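Local coordinates for protein 2''-aminoglycoside nucleotidyltransferase (Klebsiella pneumoniae, PDB 4WQK) that confers resistance to kanamycin, gentamicin and tobramycin by magnesium-dependent transfer of a nucleotide to the 2''-hydroxyl group of these aminoglycosides, at residues I13-G27 / D47-I61. Residues are numbered along the deposited sequence; the frame is centred on the assembly and turned at random.
With MG (magnesium ion), chain B.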
loop_
_atom_site.group_PDB
_atom_site.type_symbol
_atom_site.label_atom_id
_atom_site.label_comp_id
_atom_site.label_asym_id
_atom_site.label_seq_id
_atom_site.Cartn_x
_atom_site.Cartn_y
_atom_site.Cartn_z
ATOM N N ILE A 13 1.319 12.251 -8.500
ATOM C CA ILE A 13 1.150 12.328 -7.054
ATOM C C ILE A 13 2.503 12.362 -6.362
ATOM O O ILE A 13 2.730 13.201 -5.453
ATOM C CB ILE A 13 0.325 11.141 -6.558
ATOM C CG1 ILE A 13 -1.104 11.288 -7.055
ATOM C CG2 ILE A 13 0.315 11.088 -5.039
ATOM C CD1 ILE A 13 -1.896 9.968 -6.944
ATOM N N LEU A 14 3.417 11.472 -6.770
ATOM C CA LEU A 14 4.696 11.393 -6.086
ATOM C C LEU A 14 5.532 12.630 -6.391
ATOM O O LEU A 14 6.325 13.070 -5.527
ATOM C CB LEU A 14 5.451 10.130 -6.473
ATOM C CG LEU A 14 4.706 8.881 -6.002
ATOM C CD1 LEU A 14 5.581 7.698 -6.383
ATOM C CD2 LEU A 14 4.496 8.883 -4.493
ATOM N N ALA A 15 5.412 13.235 -7.586
ATOM C CA ALA A 15 6.148 14.475 -7.888
ATOM C C ALA A 15 5.696 15.570 -6.926
ATOM O O ALA A 15 6.530 16.320 -6.386
ATOM C CB ALA A 15 5.926 14.905 -9.291
ATOM N N ALA A 16 4.396 15.687 -6.764
ATOM C CA ALA A 16 3.882 16.734 -5.884
ATOM C C ALA A 16 4.289 16.447 -4.433
ATOM O O ALA A 16 4.582 17.388 -3.668
ATOM C CB ALA A 16 2.372 16.812 -6.026
ATOM N N ALA A 17 4.305 15.184 -4.019
ATOM C CA ALA A 17 4.686 14.841 -2.648
ATOM C C ALA A 17 6.180 15.106 -2.436
ATOM O O ALA A 17 6.576 15.687 -1.445
ATOM C CB ALA A 17 4.332 13.367 -2.335
ATOM N N ASP A 18 7.014 14.747 -3.403
ATOM C CA ASP A 18 8.439 15.040 -3.289
ATOM C C ASP A 18 8.677 16.554 -3.089
ATOM O O ASP A 18 9.546 16.968 -2.325
ATOM C CB ASP A 18 9.203 14.565 -4.529
ATOM C CG ASP A 18 9.430 13.018 -4.573
ATOM O OD1 ASP A 18 9.041 12.292 -3.626
ATOM O OD2 ASP A 18 10.107 12.591 -5.574
ATOM N N GLU A 19 7.953 17.385 -3.856
ATOM C CA GLU A 19 8.141 18.847 -3.808
ATOM C C GLU A 19 7.816 19.362 -2.390
ATOM O O GLU A 19 8.455 20.325 -1.912
ATOM C CB GLU A 19 7.282 19.537 -4.864
ATOM C CG GLU A 19 7.404 21.052 -4.862
ATOM C CD GLU A 19 6.876 21.684 -6.152
ATOM O OE1 GLU A 19 6.116 21.011 -6.889
ATOM O OE2 GLU A 19 7.220 22.852 -6.422
ATOM N N ARG A 20 6.857 18.712 -1.746
ATOM C CA ARG A 20 6.421 19.050 -0.394
ATOM C C ARG A 20 7.231 18.313 0.699
ATOM O O ARG A 20 6.876 18.405 1.906
ATOM C CB ARG A 20 4.927 18.720 -0.234
ATOM C CG ARG A 20 3.995 19.594 -1.079
ATOM C CD ARG A 20 2.561 19.039 -1.053
ATOM N NE ARG A 20 1.583 19.897 -1.731
ATOM C CZ ARG A 20 0.783 20.778 -1.127
ATOM N NH1 ARG A 20 0.827 20.949 0.194
ATOM N NH2 ARG A 20 -0.072 21.497 -1.857
ATOM N N ASN A 21 8.282 17.575 0.304
ATOM C CA ASN A 21 9.019 16.752 1.267
ATOM C C ASN A 21 8.113 15.822 2.074
ATOM O O ASN A 21 8.328 15.621 3.294
ATOM C CB ASN A 21 9.813 17.679 2.189
ATOM C CG ASN A 21 10.636 18.663 1.408
ATOM O OD1 ASN A 21 10.523 19.881 1.587
ATOM N ND2 ASN A 21 11.446 18.142 0.495
ATOM N N LEU A 22 7.116 15.251 1.388
ATOM C CA LEU A 22 6.079 14.403 1.980
ATOM C C LEU A 22 6.324 12.982 1.511
ATOM O O LEU A 22 6.151 12.699 0.318
ATOM C CB LEU A 22 4.695 14.862 1.547
ATOM C CG LEU A 22 3.589 13.953 2.048
ATOM C CD1 LEU A 22 3.429 14.159 3.560
ATOM C CD2 LEU A 22 2.301 14.310 1.285
ATOM N N PRO A 23 6.837 12.111 2.384
ATOM C CA PRO A 23 7.004 10.717 1.925
ATOM C C PRO A 23 5.638 10.027 1.787
ATOM O O PRO A 23 4.738 10.254 2.593
ATOM C CB PRO A 23 7.849 10.079 3.038
ATOM C CG PRO A 23 7.394 10.840 4.294
ATOM C CD PRO A 23 7.168 12.294 3.812
ATOM N N LEU A 24 5.476 9.197 0.751
ATOM C CA LEU A 24 4.270 8.401 0.563
ATOM C C LEU A 24 4.733 7.029 0.122
ATOM O O LEU A 24 5.682 6.927 -0.670
ATOM C CB LEU A 24 3.338 8.985 -0.504
ATOM C CG LEU A 24 2.750 10.381 -0.240
ATOM C CD1 LEU A 24 2.029 10.822 -1.521
ATOM C CD2 LEU A 24 1.784 10.336 0.952
ATOM N N TRP A 25 4.049 6.001 0.612
ATOM C CA TRP A 25 4.391 4.620 0.240
ATOM C C TRP A 25 3.293 4.034 -0.622
ATOM O O TRP A 25 2.116 4.080 -0.251
ATOM C CB TRP A 25 4.580 3.747 1.483
ATOM C CG TRP A 25 5.834 4.099 2.247
ATOM C CD1 TRP A 25 7.027 3.442 2.195
ATOM C CD2 TRP A 25 5.996 5.187 3.182
ATOM N NE1 TRP A 25 7.957 4.084 3.004
ATOM C CE2 TRP A 25 7.353 5.160 3.604
ATOM C CE3 TRP A 25 5.135 6.175 3.678
ATOM C CZ2 TRP A 25 7.866 6.072 4.537
ATOM C CZ3 TRP A 25 5.665 7.103 4.591
ATOM C CH2 TRP A 25 7.008 7.031 4.993
ATOM N N ILE A 26 3.674 3.501 -1.768
ATOM C CA ILE A 26 2.709 2.682 -2.521
ATOM C C ILE A 26 2.425 1.430 -1.747
ATOM O O ILE A 26 3.340 0.781 -1.224
ATOM C CB ILE A 26 3.269 2.338 -3.918
ATOM C CG1 ILE A 26 3.764 3.606 -4.634
ATOM C CG2 ILE A 26 2.264 1.511 -4.760
ATOM C CD1 ILE A 26 2.690 4.557 -4.865
ATOM N N GLY A 27 1.129 1.053 -1.697
ATOM C CA GLY A 27 0.666 -0.134 -0.988
ATOM C C GLY A 27 -0.019 -1.131 -1.906
ATOM O O GLY A 27 -0.119 -0.889 -3.114
ATOM N N ASP A 47 -3.240 2.135 -4.017
ATOM C CA ASP A 47 -3.198 2.208 -2.549
ATOM C C ASP A 47 -2.000 3.019 -2.100
ATOM O O ASP A 47 -0.873 2.806 -2.573
ATOM C CB ASP A 47 -3.153 0.817 -1.942
ATOM C CG ASP A 47 -4.400 0.003 -2.316
ATOM O OD1 ASP A 47 -5.427 0.088 -1.632
ATOM O OD2 ASP A 47 -4.392 -0.702 -3.333
ATOM N N LEU A 48 -2.244 3.943 -1.169
ATOM C CA LEU A 48 -1.165 4.778 -0.644
ATOM C C LEU A 48 -1.176 4.745 0.853
ATOM O O LEU A 48 -2.239 4.755 1.482
ATOM C CB LEU A 48 -1.327 6.255 -1.057
ATOM C CG LEU A 48 -1.340 6.538 -2.558
ATOM C CD1 LEU A 48 -1.747 7.983 -2.846
ATOM C CD2 LEU A 48 0.063 6.260 -3.155
ATOM N N THR A 49 0.028 4.757 1.421
ATOM C CA THR A 49 0.200 4.906 2.856
ATOM C C THR A 49 0.858 6.279 3.084
ATOM O O THR A 49 1.857 6.606 2.451
ATOM C CB THR A 49 1.064 3.782 3.420
ATOM O OG1 THR A 49 0.426 2.516 3.179
ATOM C CG2 THR A 49 1.220 3.960 4.925
ATOM N N PHE A 50 0.292 7.070 3.995
ATOM C CA PHE A 50 0.740 8.470 4.156
ATOM C C PHE A 50 0.983 8.787 5.643
ATOM O O PHE A 50 0.343 8.196 6.510
ATOM C CB PHE A 50 -0.308 9.455 3.597
ATOM C CG PHE A 50 -1.636 9.409 4.319
ATOM C CD1 PHE A 50 -2.665 8.493 3.954
ATOM C CD2 PHE A 50 -1.893 10.261 5.400
ATOM C CE1 PHE A 50 -3.878 8.424 4.622
ATOM C CE2 PHE A 50 -3.108 10.190 6.062
ATOM C CZ PHE A 50 -4.111 9.289 5.683
ATOM N N PRO A 51 1.860 9.767 5.923
ATOM C CA PRO A 51 2.033 10.193 7.322
ATOM C C PRO A 51 0.740 10.759 7.900
ATOM O O PRO A 51 0.205 11.764 7.410
ATOM C CB PRO A 51 3.122 11.274 7.217
ATOM C CG PRO A 51 3.879 10.894 5.995
ATOM C CD PRO A 51 2.827 10.411 5.010
ATOM N N GLY A 52 0.246 10.129 8.949
ATOM C CA GLY A 52 -1.083 10.460 9.450
ATOM C C GLY A 52 -1.236 11.906 9.850
ATOM O O GLY A 52 -2.317 12.516 9.715
ATOM N N GLU A 53 -0.145 12.460 10.382
ATOM C CA GLU A 53 -0.186 13.815 10.939
ATOM C C GLU A 53 -0.022 14.864 9.815
ATOM O O GLU A 53 -0.154 16.080 10.067
ATOM C CB GLU A 53 0.877 13.987 12.039
ATOM C CG GLU A 53 2.311 14.273 11.553
ATOM C CD GLU A 53 3.059 13.122 10.864
ATOM O OE1 GLU A 53 2.559 11.988 10.763
ATOM O OE2 GLU A 53 4.211 13.383 10.426
ATOM N N ARG A 54 0.226 14.397 8.584
ATOM C CA ARG A 54 0.317 15.270 7.421
ATOM C C ARG A 54 -0.786 15.003 6.394
ATOM O O ARG A 54 -0.634 15.321 5.196
ATOM C CB ARG A 54 1.708 15.116 6.774
ATOM C CG ARG A 54 2.786 15.468 7.775
ATOM C CD ARG A 54 4.213 15.353 7.164
ATOM N NE ARG A 54 4.424 16.315 6.083
ATOM C CZ ARG A 54 5.537 16.369 5.333
ATOM N NH1 ARG A 54 6.542 15.497 5.510
ATOM N NH2 ARG A 54 5.665 17.313 4.400
ATOM N N ARG A 55 -1.916 14.465 6.873
ATOM C CA ARG A 55 -3.031 14.156 5.971
ATOM C C ARG A 55 -3.451 15.361 5.109
ATOM O O ARG A 55 -3.709 15.202 3.894
ATOM C CB ARG A 55 -4.224 13.633 6.758
ATOM C CG ARG A 55 -5.433 13.427 5.847
ATOM C CD ARG A 55 -6.487 12.528 6.454
ATOM N NE ARG A 55 -7.737 12.739 5.733
ATOM C CZ ARG A 55 -8.838 12.011 5.896
ATOM N NH1 ARG A 55 -8.853 10.976 6.736
ATOM N NH2 ARG A 55 -9.927 12.321 5.205
ATOM N N GLY A 56 -3.485 16.556 5.698
ATOM C CA GLY A 56 -3.910 17.732 4.963
ATOM C C GLY A 56 -3.069 17.985 3.711
ATOM O O GLY A 56 -3.570 18.514 2.703
ATOM N N GLU A 57 -1.787 17.602 3.766
ATOM C CA GLU A 57 -0.903 17.831 2.627
ATOM C C GLU A 57 -1.244 16.856 1.519
ATOM O O GLU A 57 -1.197 17.229 0.340
ATOM C CB GLU A 57 0.567 17.701 3.028
ATOM C CG GLU A 57 0.977 18.770 4.072
ATOM C CD GLU A 57 2.425 18.641 4.471
ATOM O OE1 GLU A 57 3.267 18.668 3.538
ATOM O OE2 GLU A 57 2.703 18.524 5.694
ATOM N N LEU A 58 -1.567 15.605 1.872
ATOM C CA LEU A 58 -2.010 14.670 0.834
ATOM C C LEU A 58 -3.337 15.133 0.237
ATOM O O LEU A 58 -3.503 15.094 -0.993
ATOM C CB LEU A 58 -2.110 13.250 1.386
ATOM C CG LEU A 58 -2.624 12.225 0.378
ATOM C CD1 LEU A 58 -1.739 12.154 -0.845
ATOM C CD2 LEU A 58 -2.722 10.829 1.059
ATOM N N GLU A 59 -4.250 15.616 1.066
ATOM C CA GLU A 59 -5.523 16.090 0.532
ATOM C C GLU A 59 -5.269 17.284 -0.416
ATOM O O GLU A 59 -5.939 17.427 -1.430
ATOM C CB GLU A 59 -6.504 16.479 1.651
ATOM C CG GLU A 59 -7.024 15.276 2.456
ATOM C CD GLU A 59 -8.203 15.638 3.366
ATOM O OE1 GLU A 59 -8.834 16.712 3.194
ATOM O OE2 GLU A 59 -8.551 14.838 4.259
ATOM N N ALA A 60 -4.291 18.118 -0.090
ATOM C CA ALA A 60 -3.994 19.254 -0.957
ATOM C C ALA A 60 -3.455 18.784 -2.313
ATOM O O ALA A 60 -3.773 19.395 -3.341
ATOM C CB ALA A 60 -2.996 20.215 -0.268
ATOM N N ILE A 61 -2.646 17.721 -2.315
ATOM C CA ILE A 61 -2.163 17.165 -3.573
ATOM C C ILE A 61 -3.343 16.676 -4.410
ATOM O O ILE A 61 -3.455 16.993 -5.607
ATOM C CB ILE A 61 -1.164 16.040 -3.311
ATOM C CG1 ILE A 61 0.150 16.637 -2.762
ATOM C CG2 ILE A 61 -0.945 15.191 -4.575
ATOM C CD1 ILE A 61 1.083 15.563 -2.208
HETATM MG MG MG B . -6.038 -1.521 -4.194
HETATM O O HOH W 1 2.874 20.685 2.048
HETATM O O HOH W 2 -2.057 -0.461 -5.004
HETATM O O HOH W 3 -4.757 -3.504 -3.639
HETATM O O HOH W 4 -6.324 -2.460 -2.663
HETATM O O HOH W 5 -7.420 -2.695 -5.022
HETATM O O HOH W 6 -4.520 -1.659 -5.935
#
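In the nucleotidyltransferase-fold N-terminal domain, strand 25-27 pairs antiparallel with strand 46-51, in which Asp47 binds magnesium through OD2 at 2.0 Å; Asp47 shares the two-magnesium site with Asp45, and Asp87 joins it at one of the two ions. Trp25 and Thr49 form a hydrogen-bonded pair, with Trp25 N to Thr49 O at 2.9 Å and nearly straight (176°). Thr49 O also lies in plane at the edge of the indole, near CE3, while the indole NE1 bonds to Pro109 O. On the other face of the sheet, Ile26 CD1 packs against Leu48 CD2 at 3.6 Å.

Beyond the strands, helices 13-19 and 55-61 meet through Ile61, whose CD1 reaches Ala17 CA and CB as well as Leu22 CD2, and whose CG1 lies alongside the extended Arg20 chain. A Schellman motif with Asn21 at C-prime ends the first helix, and Arg54, N-cap of the second, grips this turn: NH2 bonds to Arg20 O (3.0 Å) and NH1 to Asn21 O (2.8 Å), both near the guanidinium plane. A salt bridge to Glu57, NE to OE2 and NH2 to OE1, takes the guanidinium side-on and limits its rotation. With CG anti to the backbone N (chi1 176°), Leu22 sets CD1 over the centre of the Arg54 guanidinium, 3.4 Å above its plane.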